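Beta-agarase D (PDB 4ASM) hydrolyses the beta-1,4-linkages of agarose in a random, endo manner with retention of the anomeric configuration, this chain being its GH16 catalytic domain. Local coordinates at residues V139-I150 against D162-G171; G89-R97 against M343-D354. One frame throughout, in Å; residues are numbered along the deposited sequence.

Interaction 1 of 2, residues V139-I150 against D162-G171; sequences VKVMNSTLASDI and DIMECYGGPG
Ile150 O takes two N-H groups at once, Ile163 N at 2.9 Å and Met164 N likewise at 2.9 Å from it, which makes a classic beta bulge in the hairpin of strands 147-153 and 159-166. The bulge lies within the ExDxxE signature of the GH16 jelly roll, Glu160 to Glu165. Past it, Met164 and Glu165 point to different faces. Met164 CB leaves on the face shared by Ser148 and Ile150. With CG anti to the backbone N (chi1 176°), the chain runs across the strand pair, CG passing 3.8 Å from Ser148 O. SD rests 3.9 Å from Val141 CG2. A bend at chi3 (66°) then folds CE in among Ser148 CB, Ile150 CD1 and Val139, whose CG1 meets it at 3.9 Å, tip to tip. An alanine in place of Met164 would probably open a gap between Val139, Val141 and Ile150 and let their methyl groups shift. On the other face Asp149 lies alongside Glu165, the probable proton donor, with carboxylate planes 65° apart and Asp149 OD1 4.4 Å from Glu165 OE2; His184 is hydrogen-bonded to Glu165 OE1. Toward the loop, Ser148 OG accepts from Met142 N at 3.1 Å and also hydrogen-bonds a water. That water in turn accepts from Gly168 N at 3.1 Å.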
loop_
_atom_site.group_PDB
_atom_site.type_symbol
_atom_site.label_atom_id
_atom_site.label_comp_id
_atom_site.label_asym_id
_atom_site.label_seq_id
_atom_site.Cartn_x
_atom_site.Cartn_y
_atom_site.Cartn_z
ATOM N N VAL A 139 8.308 -9.868 -0.112
ATOM C CA VAL A 139 8.197 -9.283 -1.446
ATOM C C VAL A 139 9.524 -8.709 -1.928
ATOM O O VAL A 139 10.225 -8.067 -1.146
ATOM C CB VAL A 139 7.092 -8.190 -1.460
ATOM C CG1 VAL A 139 7.306 -7.138 -0.347
ATOM C CG2 VAL A 139 6.969 -7.551 -2.842
ATOM N N LYS A 140 9.870 -8.977 -3.193
ATOM C CA LYS A 140 10.983 -8.301 -3.827
ATOM C C LYS A 140 10.418 -7.056 -4.491
ATOM O O LYS A 140 9.754 -7.139 -5.537
ATOM C CB LYS A 140 11.643 -9.189 -4.865
ATOM C CG LYS A 140 12.908 -8.570 -5.467
ATOM C CD LYS A 140 13.545 -9.496 -6.469
ATOM C CE LYS A 140 14.874 -8.951 -6.966
ATOM N NZ LYS A 140 15.479 -9.871 -7.986
ATOM N N VAL A 141 10.705 -5.907 -3.879
ATOM C CA VAL A 141 10.248 -4.622 -4.414
ATOM C C VAL A 141 10.792 -4.448 -5.836
ATOM O O VAL A 141 11.966 -4.745 -6.089
ATOM C CB VAL A 141 10.742 -3.475 -3.502
ATOM C CG1 VAL A 141 10.345 -2.106 -4.056
ATOM C CG2 VAL A 141 10.225 -3.682 -2.057
ATOM N N MET A 142 9.974 -3.965 -6.771
ATOM C CA MET A 142 10.462 -3.755 -8.131
ATOM C C MET A 142 11.563 -2.715 -8.183
ATOM O O MET A 142 11.420 -1.623 -7.622
ATOM C CB MET A 142 9.364 -3.304 -9.064
ATOM C CG MET A 142 8.313 -4.304 -9.305
ATOM S SD MET A 142 7.255 -3.773 -10.689
ATOM C CE MET A 142 6.620 -2.274 -9.930
ATOM N N ASN A 143 12.624 -3.046 -8.918
ATOM C CA ASN A 143 13.680 -2.090 -9.225
ATOM C C ASN A 143 13.235 -1.163 -10.368
ATOM O O ASN A 143 13.789 -1.171 -11.471
ATOM C CB ASN A 143 14.979 -2.814 -9.585
ATOM C CG ASN A 143 16.138 -1.865 -9.660
ATOM O OD1 ASN A 143 16.135 -0.821 -9.005
ATOM N ND2 ASN A 143 17.120 -2.194 -10.480
ATOM N N SER A 144 12.202 -0.381 -10.072
ATOM C CA SER A 144 11.471 0.429 -11.047
ATOM C C SER A 144 10.972 1.670 -10.349
ATOM O O SER A 144 10.768 1.663 -9.142
ATOM C CB SER A 144 10.244 -0.337 -11.540
ATOM O OG SER A 144 9.522 0.382 -12.517
ATOM N N THR A 145 10.770 2.739 -11.119
ATOM C CA THR A 145 10.182 3.952 -10.563
ATOM C C THR A 145 8.665 3.817 -10.373
ATOM O O THR A 145 8.041 4.698 -9.787
ATOM C CB THR A 145 10.465 5.161 -11.450
ATOM O OG1 THR A 145 9.869 4.928 -12.730
ATOM C CG2 THR A 145 11.972 5.323 -11.645
ATOM N N LEU A 146 8.080 2.738 -10.898
ATOM C CA LEU A 146 6.669 2.400 -10.641
ATOM C C LEU A 146 6.432 2.027 -9.192
ATOM O O LEU A 146 7.362 1.667 -8.464
ATOM C CB LEU A 146 6.251 1.196 -11.495
ATOM C CG LEU A 146 6.275 1.435 -12.996
ATOM C CD1 LEU A 146 6.126 0.107 -13.715
ATOM C CD2 LEU A 146 5.199 2.413 -13.441
ATOM N N ALA A 147 5.162 2.092 -8.786
ATOM C CA ALA A 147 4.766 1.739 -7.424
ATOM C C ALA A 147 4.578 0.230 -7.283
ATOM O O ALA A 147 3.830 -0.388 -8.065
ATOM C CB ALA A 147 3.468 2.451 -7.053
ATOM N N SER A 148 5.278 -0.336 -6.297
ATOM C CA SER A 148 5.052 -1.704 -5.814
ATOM C C SER A 148 4.064 -1.591 -4.666
ATOM O O SER A 148 4.381 -0.961 -3.636
ATOM C CB SER A 148 6.369 -2.301 -5.319
ATOM O OG SER A 148 7.301 -2.439 -6.385
ATOM N N ASP A 149 2.865 -2.162 -4.847
ATOM C CA ASP A 149 1.738 -1.927 -3.924
ATOM C C ASP A 149 1.163 -3.200 -3.338
ATOM O O ASP A 149 0.831 -4.149 -4.080
ATOM C CB ASP A 149 0.566 -1.215 -4.631
ATOM C CG ASP A 149 0.922 0.154 -5.181
ATOM O OD1 ASP A 149 1.713 0.889 -4.557
ATOM O OD2 ASP A 149 0.335 0.503 -6.254
ATOM N N ILE A 150 1.020 -3.218 -2.010
ATOM C CA ILE A 150 0.246 -4.254 -1.316
ATOM C C ILE A 150 -0.653 -3.496 -0.372
ATOM O O ILE A 150 -0.175 -2.706 0.447
ATOM C CB ILE A 150 1.141 -5.220 -0.519
ATOM C CG1 ILE A 150 2.137 -5.903 -1.466
ATOM C CG2 ILE A 150 0.272 -6.213 0.238
ATOM C CD1 ILE A 150 3.151 -6.814 -0.776
ATOM N N ASP A 162 -2.890 0.763 3.680
ATOM C CA ASP A 162 -1.828 0.217 2.850
ATOM C C ASP A 162 -0.866 -0.587 3.705
ATOM O O ASP A 162 -0.670 -0.286 4.891
ATOM C CB ASP A 162 -1.092 1.322 2.097
ATOM C CG ASP A 162 -1.992 2.082 1.178
ATOM O OD1 ASP A 162 -3.061 1.548 0.807
ATOM O OD2 ASP A 162 -1.654 3.220 0.848
ATOM N N ILE A 163 -0.299 -1.624 3.095
ATOM C CA ILE A 163 0.812 -2.352 3.690
ATOM C C ILE A 163 2.099 -1.763 3.109
ATOM O O ILE A 163 2.972 -1.312 3.858
ATOM C CB ILE A 163 0.691 -3.857 3.453
ATOM C CG1 ILE A 163 -0.444 -4.411 4.330
ATOM C CG2 ILE A 163 1.980 -4.543 3.857
ATOM C CD1 ILE A 163 -1.502 -5.153 3.622
ATOM N N MET A 164 2.205 -1.752 1.787
ATOM C CA MET A 164 3.370 -1.162 1.138
ATOM C C MET A 164 2.949 -0.308 -0.056
ATOM O O MET A 164 2.138 -0.737 -0.883
ATOM C CB MET A 164 4.306 -2.262 0.655
ATOM C CG MET A 164 5.520 -1.722 -0.134
ATOM S SD MET A 164 6.660 -3.014 -0.687
ATOM C CE MET A 164 5.623 -3.904 -1.854
ATOM N N GLU A 165 3.520 0.901 -0.148
ATOM C CA GLU A 165 3.501 1.703 -1.373
ATOM C C GLU A 165 4.941 2.177 -1.518
ATOM O O GLU A 165 5.415 2.987 -0.696
ATOM C CB GLU A 165 2.555 2.898 -1.240
ATOM C CG GLU A 165 2.570 3.833 -2.425
ATOM C CD GLU A 165 1.482 4.874 -2.316
ATOM O OE1 GLU A 165 1.486 5.598 -1.299
ATOM O OE2 GLU A 165 0.618 4.964 -3.226
ATOM N N CYS A 166 5.656 1.636 -2.506
ATOM C CA CYS A 166 7.083 1.890 -2.625
ATOM C C CYS A 166 7.460 2.064 -4.087
ATOM O O CYS A 166 7.126 1.234 -4.910
ATOM C CB CYS A 166 7.855 0.718 -2.009
ATOM S SG CYS A 166 9.663 0.969 -2.037
ATOM N N TYR A 167 8.132 3.173 -4.394
ATOM C CA TYR A 167 8.666 3.434 -5.734
ATOM C C TYR A 167 10.157 3.187 -5.652
ATOM O O TYR A 167 10.957 4.130 -5.535
ATOM C CB TYR A 167 8.366 4.878 -6.167
ATOM C CG TYR A 167 6.968 5.318 -5.768
ATOM C CD1 TYR A 167 6.699 5.719 -4.470
ATOM C CD2 TYR A 167 5.944 5.373 -6.699
ATOM C CE1 TYR A 167 5.434 6.113 -4.073
ATOM C CE2 TYR A 167 4.643 5.777 -6.311
ATOM C CZ TYR A 167 4.422 6.146 -4.993
ATOM O OH TYR A 167 3.166 6.556 -4.551
ATOM N N GLY A 168 10.512 1.900 -5.672
ATOM C CA GLY A 168 11.798 1.463 -5.139
ATOM C C GLY A 168 13.034 1.680 -5.974
ATOM O O GLY A 168 14.159 1.624 -5.442
ATOM N N GLY A 169 12.860 1.896 -7.271
ATOM C CA GLY A 169 14.016 2.062 -8.144
ATOM C C GLY A 169 14.341 3.526 -8.355
ATOM O O GLY A 169 13.439 4.342 -8.578
ATOM N N PRO A 170 15.631 3.895 -8.261
ATOM C CA PRO A 170 15.980 5.287 -8.488
ATOM C C PRO A 170 15.893 5.726 -9.939
ATOM O O PRO A 170 15.940 6.911 -10.206
ATOM C CB PRO A 170 17.436 5.381 -7.996
ATOM C CG PRO A 170 17.976 4.012 -8.146
ATOM C CD PRO A 170 16.795 3.086 -7.855
ATOM N N GLY A 171 15.771 4.790 -10.868
ATOM C CA GLY A 171 15.873 5.118 -12.291
ATOM C C GLY A 171 17.306 5.001 -12.778
ATOM O O GLY A 171 18.243 5.202 -12.019
HETATM O O HOH W 1 8.855 -0.253 -7.094
#

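Interaction 2 of 2, residues G89-R97 against M343-D354; sequences GNLNIWASR and MANFYDNNLLVD. With CA (calcium ion), chain B.
Asn350 ND2 donates to Asn92 OD1 at 2.9 Å, an almost straight bond (163°) that keeps its acceptor close to the Asn350 amide plane, although the two amides are turned 39° from each other. The same oxygen lies 3.3 Å from Leu352 CD2, the leucine running alongside Asn92. Farther along, Phe346 sets its edge over one face of Trp94 in a T-shaped stack, its CE1 3.4 Å from Trp94 CD1 and the planes at 63°. The indole can meet it because Trp94 CG sits between the backbone N and carbonyl carbon, while Phe346 comes from just before the short 3-10 segment 347-348 that leads into strand 350-362. Asn92, Trp94, Asn350 and Leu352 lie on antiparallel neighbours of the GH16 jelly roll, strands 90-96 and 350-362, laced by reciprocal backbone bonds between Leu91 and Val353 and between Ile93 and Leu351. Ala95 N continues the ladder to Asn349 O at 3.0 Å. Leu91, Ile93, Leu351 and Val353 all turn to the buried face, where the first three also touch Ile323. At the Asp354 end a calcium ion joins the two segments, held by Gly89 O, just ahead of strand 90-96, at 2.4 Å and by Asp354 through its backbone O and OD1, the latter also 2.4 Å from the metal. Asp9, Asp34, Asn36 and a water complete this site. Arg138, one layer farther out, forms a salt bridge with Asp354 OD2, the carboxylate oxygen that does not bind calcium.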
loop_
_atom_site.group_PDB
_atom_site.type_symbol
_atom_site.label_atom_id
_atom_site.label_comp_id
_atom_site.label_asym_id
_atom_site.label_seq_id
_atom_site.Cartn_x
_atom_site.Cartn_y
_atom_site.Cartn_z
ATOM N N GLY A 89 7.610 -20.195 -7.256
ATOM C CA GLY A 89 7.440 -19.917 -5.835
ATOM C C GLY A 89 6.927 -18.514 -5.512
ATOM O O GLY A 89 6.776 -18.170 -4.355
ATOM N N ASN A 90 6.660 -17.723 -6.542
ATOM C CA ASN A 90 6.245 -16.331 -6.335
ATOM C C ASN A 90 5.002 -15.982 -7.125
ATOM O O ASN A 90 4.826 -16.447 -8.259
ATOM C CB ASN A 90 7.330 -15.351 -6.822
ATOM C CG ASN A 90 8.653 -15.503 -6.104
ATOM O OD1 ASN A 90 8.759 -15.258 -4.899
ATOM N ND2 ASN A 90 9.695 -15.875 -6.861
ATOM N N LEU A 91 4.180 -15.097 -6.555
ATOM C CA LEU A 91 3.294 -14.285 -7.378
ATOM C C LEU A 91 4.164 -13.332 -8.217
ATOM O O LEU A 91 5.077 -12.688 -7.676
ATOM C CB LEU A 91 2.360 -13.476 -6.472
ATOM C CG LEU A 91 1.479 -12.407 -7.118
ATOM C CD1 LEU A 91 0.367 -13.007 -8.017
ATOM C CD2 LEU A 91 0.899 -11.478 -6.051
ATOM N N ASN A 92 3.870 -13.243 -9.512
ATOM C CA ASN A 92 4.540 -12.325 -10.422
ATOM C C ASN A 92 3.491 -11.321 -10.887
ATOM O O ASN A 92 2.447 -11.717 -11.406
ATOM C CB ASN A 92 5.049 -13.063 -11.680
ATOM C CG ASN A 92 6.281 -13.952 -11.425
ATOM O OD1 ASN A 92 7.315 -13.757 -12.061
ATOM N ND2 ASN A 92 6.160 -14.940 -10.540
ATOM N N ILE A 93 3.752 -10.028 -10.683
ATOM C CA ILE A 93 2.892 -8.973 -11.237
ATOM C C ILE A 93 3.818 -7.981 -11.905
ATOM O O ILE A 93 4.689 -7.418 -11.250
ATOM C CB ILE A 93 2.038 -8.292 -10.140
ATOM C CG1 ILE A 93 0.958 -9.262 -9.677
ATOM C CG2 ILE A 93 1.341 -7.030 -10.687
ATOM C CD1 ILE A 93 0.048 -8.719 -8.574
ATOM N N TRP A 94 3.650 -7.769 -13.204
ATOM C CA TRP A 94 4.609 -6.940 -13.924
ATOM C C TRP A 94 3.969 -5.821 -14.708
ATOM O O TRP A 94 2.744 -5.691 -14.753
ATOM C CB TRP A 94 5.492 -7.804 -14.833
ATOM C CG TRP A 94 4.800 -8.519 -15.937
ATOM C CD1 TRP A 94 4.705 -8.110 -17.234
ATOM C CD2 TRP A 94 4.147 -9.790 -15.859
ATOM N NE1 TRP A 94 4.033 -9.056 -17.986
ATOM C CE2 TRP A 94 3.674 -10.093 -17.160
ATOM C CE3 TRP A 94 3.920 -10.708 -14.819
ATOM C CZ2 TRP A 94 2.968 -11.262 -17.444
ATOM C CZ3 TRP A 94 3.202 -11.880 -15.108
ATOM C CH2 TRP A 94 2.746 -12.141 -16.416
ATOM N N ALA A 95 4.836 -5.007 -15.303
ATOM C CA ALA A 95 4.430 -3.900 -16.138
ATOM C C ALA A 95 5.093 -4.029 -17.495
ATOM O O ALA A 95 6.187 -4.604 -17.602
ATOM C CB ALA A 95 4.852 -2.599 -15.476
ATOM N N SER A 96 4.434 -3.475 -18.509
ATOM C CA SER A 96 5.000 -3.408 -19.854
ATOM C C SER A 96 4.388 -2.225 -20.588
ATOM O O SER A 96 3.430 -1.616 -20.100
ATOM C CB SER A 96 4.715 -4.698 -20.635
ATOM O OG SER A 96 3.327 -4.785 -20.956
ATOM N N ARG A 97 4.940 -1.898 -21.757
ATOM C CA ARG A 97 4.352 -0.866 -22.599
ATOM C C ARG A 97 4.230 -1.364 -24.026
ATOM O O ARG A 97 5.104 -2.097 -24.517
ATOM C CB ARG A 97 5.216 0.399 -22.583
ATOM C CG ARG A 97 5.325 1.075 -21.224
ATOM C CD ARG A 97 5.232 2.582 -21.386
ATOM N NE ARG A 97 5.318 3.321 -20.128
ATOM C CZ ARG A 97 6.444 3.789 -19.613
ATOM N NH1 ARG A 97 7.610 3.572 -20.221
ATOM N NH2 ARG A 97 6.404 4.489 -18.488
ATOM N N MET A 343 12.645 -0.231 -19.329
ATOM C CA MET A 343 11.636 -1.231 -19.675
ATOM C C MET A 343 12.211 -2.387 -20.482
ATOM O O MET A 343 11.556 -3.419 -20.632
ATOM C CB MET A 343 10.477 -0.600 -20.440
ATOM C CG MET A 343 9.456 0.092 -19.567
ATOM S SD MET A 343 8.501 -1.009 -18.464
ATOM C CE MET A 343 8.480 -2.541 -19.365
ATOM N N ALA A 344 13.429 -2.226 -20.988
ATOM C CA ALA A 344 14.129 -3.316 -21.659
ATOM C C ALA A 344 14.595 -4.422 -20.705
ATOM O O ALA A 344 14.909 -5.528 -21.142
ATOM C CB ALA A 344 15.290 -2.778 -22.477
ATOM N N ASN A 345 14.629 -4.130 -19.405
ATOM C CA ASN A 345 15.056 -5.104 -18.403
ATOM C C ASN A 345 13.804 -5.659 -17.712
ATOM O O ASN A 345 13.239 -5.007 -16.830
ATOM C CB ASN A 345 16.008 -4.438 -17.394
ATOM C CG ASN A 345 16.636 -5.423 -16.424
ATOM O OD1 ASN A 345 17.845 -5.380 -16.189
ATOM N ND2 ASN A 345 15.822 -6.298 -15.837
ATOM N N PHE A 346 13.358 -6.848 -18.120
ATOM C CA PHE A 346 12.093 -7.390 -17.587
ATOM C C PHE A 346 12.091 -7.580 -16.067
ATOM O O PHE A 346 11.117 -7.223 -15.396
ATOM C CB PHE A 346 11.686 -8.709 -18.258
ATOM C CG PHE A 346 10.349 -9.214 -17.787
ATOM C CD1 PHE A 346 9.175 -8.671 -18.295
ATOM C CD2 PHE A 346 10.267 -10.175 -16.784
ATOM C CE1 PHE A 346 7.927 -9.099 -17.823
ATOM C CE2 PHE A 346 9.022 -10.601 -16.309
ATOM C CZ PHE A 346 7.861 -10.071 -16.837
ATOM N N TYR A 347 13.175 -8.165 -15.558
ATOM C CA TYR A 347 13.397 -8.465 -14.142
ATOM C C TYR A 347 13.117 -7.228 -13.276
ATOM O O TYR A 347 12.564 -7.330 -12.174
ATOM C CB TYR A 347 14.874 -8.829 -13.980
ATOM C CG TYR A 347 15.233 -10.127 -13.305
ATOM C CD1 TYR A 347 14.907 -11.358 -13.884
ATOM C CD2 TYR A 347 15.985 -10.132 -12.124
ATOM C CE1 TYR A 347 15.282 -12.570 -13.278
ATOM C CE2 TYR A 347 16.358 -11.333 -11.509
ATOM C CZ TYR A 347 16.005 -12.545 -12.094
ATOM O OH TYR A 347 16.374 -13.734 -11.492
ATOM N N ASP A 348 13.499 -6.056 -13.787
ATOM C CA ASP A 348 13.364 -4.818 -13.027
ATOM C C ASP A 348 11.929 -4.348 -12.933
ATOM O O ASP A 348 11.626 -3.488 -12.085
ATOM C CB ASP A 348 14.193 -3.692 -13.661
ATOM C CG ASP A 348 15.675 -3.837 -13.408
ATOM O OD1 ASP A 348 16.060 -4.520 -12.440
ATOM O OD2 ASP A 348 16.454 -3.232 -14.180
ATOM N N ASN A 349 11.074 -4.921 -13.782
ATOM C CA ASN A 349 9.692 -4.499 -13.925
ATOM C C ASN A 349 8.666 -5.535 -13.519
ATOM O O ASN A 349 7.518 -5.481 -13.967
ATOM C CB ASN A 349 9.453 -4.057 -15.355
ATOM C CG ASN A 349 10.258 -2.831 -15.688
ATOM O OD1 ASN A 349 9.965 -1.752 -15.170
ATOM N ND2 ASN A 349 11.301 -2.996 -16.485
ATOM N N ASN A 350 9.087 -6.449 -12.648
ATOM C CA ASN A 350 8.273 -7.584 -12.237
ATOM C C ASN A 350 8.317 -7.731 -10.728
ATOM O O ASN A 350 9.333 -8.107 -10.150
ATOM C CB ASN A 350 8.772 -8.860 -12.918
ATOM C CG ASN A 350 7.891 -10.053 -12.657
ATOM O OD1 ASN A 350 6.719 -9.929 -12.317
ATOM N ND2 ASN A 350 8.454 -11.244 -12.841
ATOM N N LEU A 351 7.188 -7.427 -10.096
ATOM C CA LEU A 351 7.053 -7.537 -8.649
ATOM C C LEU A 351 6.920 -9.008 -8.270
ATOM O O LEU A 351 6.087 -9.694 -8.829
ATOM C CB LEU A 351 5.809 -6.748 -8.218
ATOM C CG LEU A 351 5.511 -6.727 -6.722
ATOM C CD1 LEU A 351 6.514 -5.899 -5.950
ATOM C CD2 LEU A 351 4.105 -6.182 -6.492
ATOM N N LEU A 352 7.725 -9.476 -7.307
ATOM C CA LEU A 352 7.679 -10.889 -6.877
ATOM C C LEU A 352 7.250 -10.979 -5.434
ATOM O O LEU A 352 7.930 -10.444 -4.553
ATOM C CB LEU A 352 9.064 -11.544 -7.016
ATOM C CG LEU A 352 9.655 -11.633 -8.423
ATOM C CD1 LEU A 352 11.001 -12.327 -8.362
ATOM C CD2 LEU A 352 8.733 -12.347 -9.403
ATOM N N VAL A 353 6.124 -11.648 -5.175
ATOM C CA VAL A 353 5.692 -11.884 -3.804
ATOM C C VAL A 353 5.846 -13.377 -3.490
ATOM O O VAL A 353 5.175 -14.243 -4.056
ATOM C CB VAL A 353 4.244 -11.408 -3.531
ATOM C CG1 VAL A 353 3.874 -11.619 -2.064
ATOM C CG2 VAL A 353 4.063 -9.913 -3.935
ATOM N N ASP A 354 6.763 -13.665 -2.581
ATOM C CA ASP A 354 7.022 -15.037 -2.165
ATOM C C ASP A 354 5.834 -15.607 -1.398
ATOM O O ASP A 354 5.446 -16.767 -1.601
ATOM C CB ASP A 354 8.289 -15.019 -1.311
ATOM C CG ASP A 354 8.777 -16.406 -0.892
ATOM O OD1 ASP A 354 8.311 -17.443 -1.432
ATOM O OD2 ASP A 354 9.654 -16.446 -0.014
HETATM CA CA CA B . 6.595 -18.907 -2.121
HETATM O O HOH W 2 9.913 -12.762 -3.667
HETATM O O HOH W 3 8.700 -19.990 -2.652
#

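In the fold
From the N terminus the chain first lays down 89-97, whose partner 343-354 arrives only after 245 intervening residues; interaction 2 therefore closes a long loop joining an early strand to the last one. Inside it, strand 133-140 leads into 139-150, and 11 residues later 162-171 returns alongside, so interaction 1 is a local hairpin nested within that loop, with no crossing. Strands 133-140 and 350-362 are neighbours and tie the two together: Lys140 N probably bonds Leu352 O, and Met142 packs on Leu351. The calcium-binding end of the 90-96/350-362 pair is thus connected through the body of the jelly roll to the hairpin that carries the probable catalytic residues.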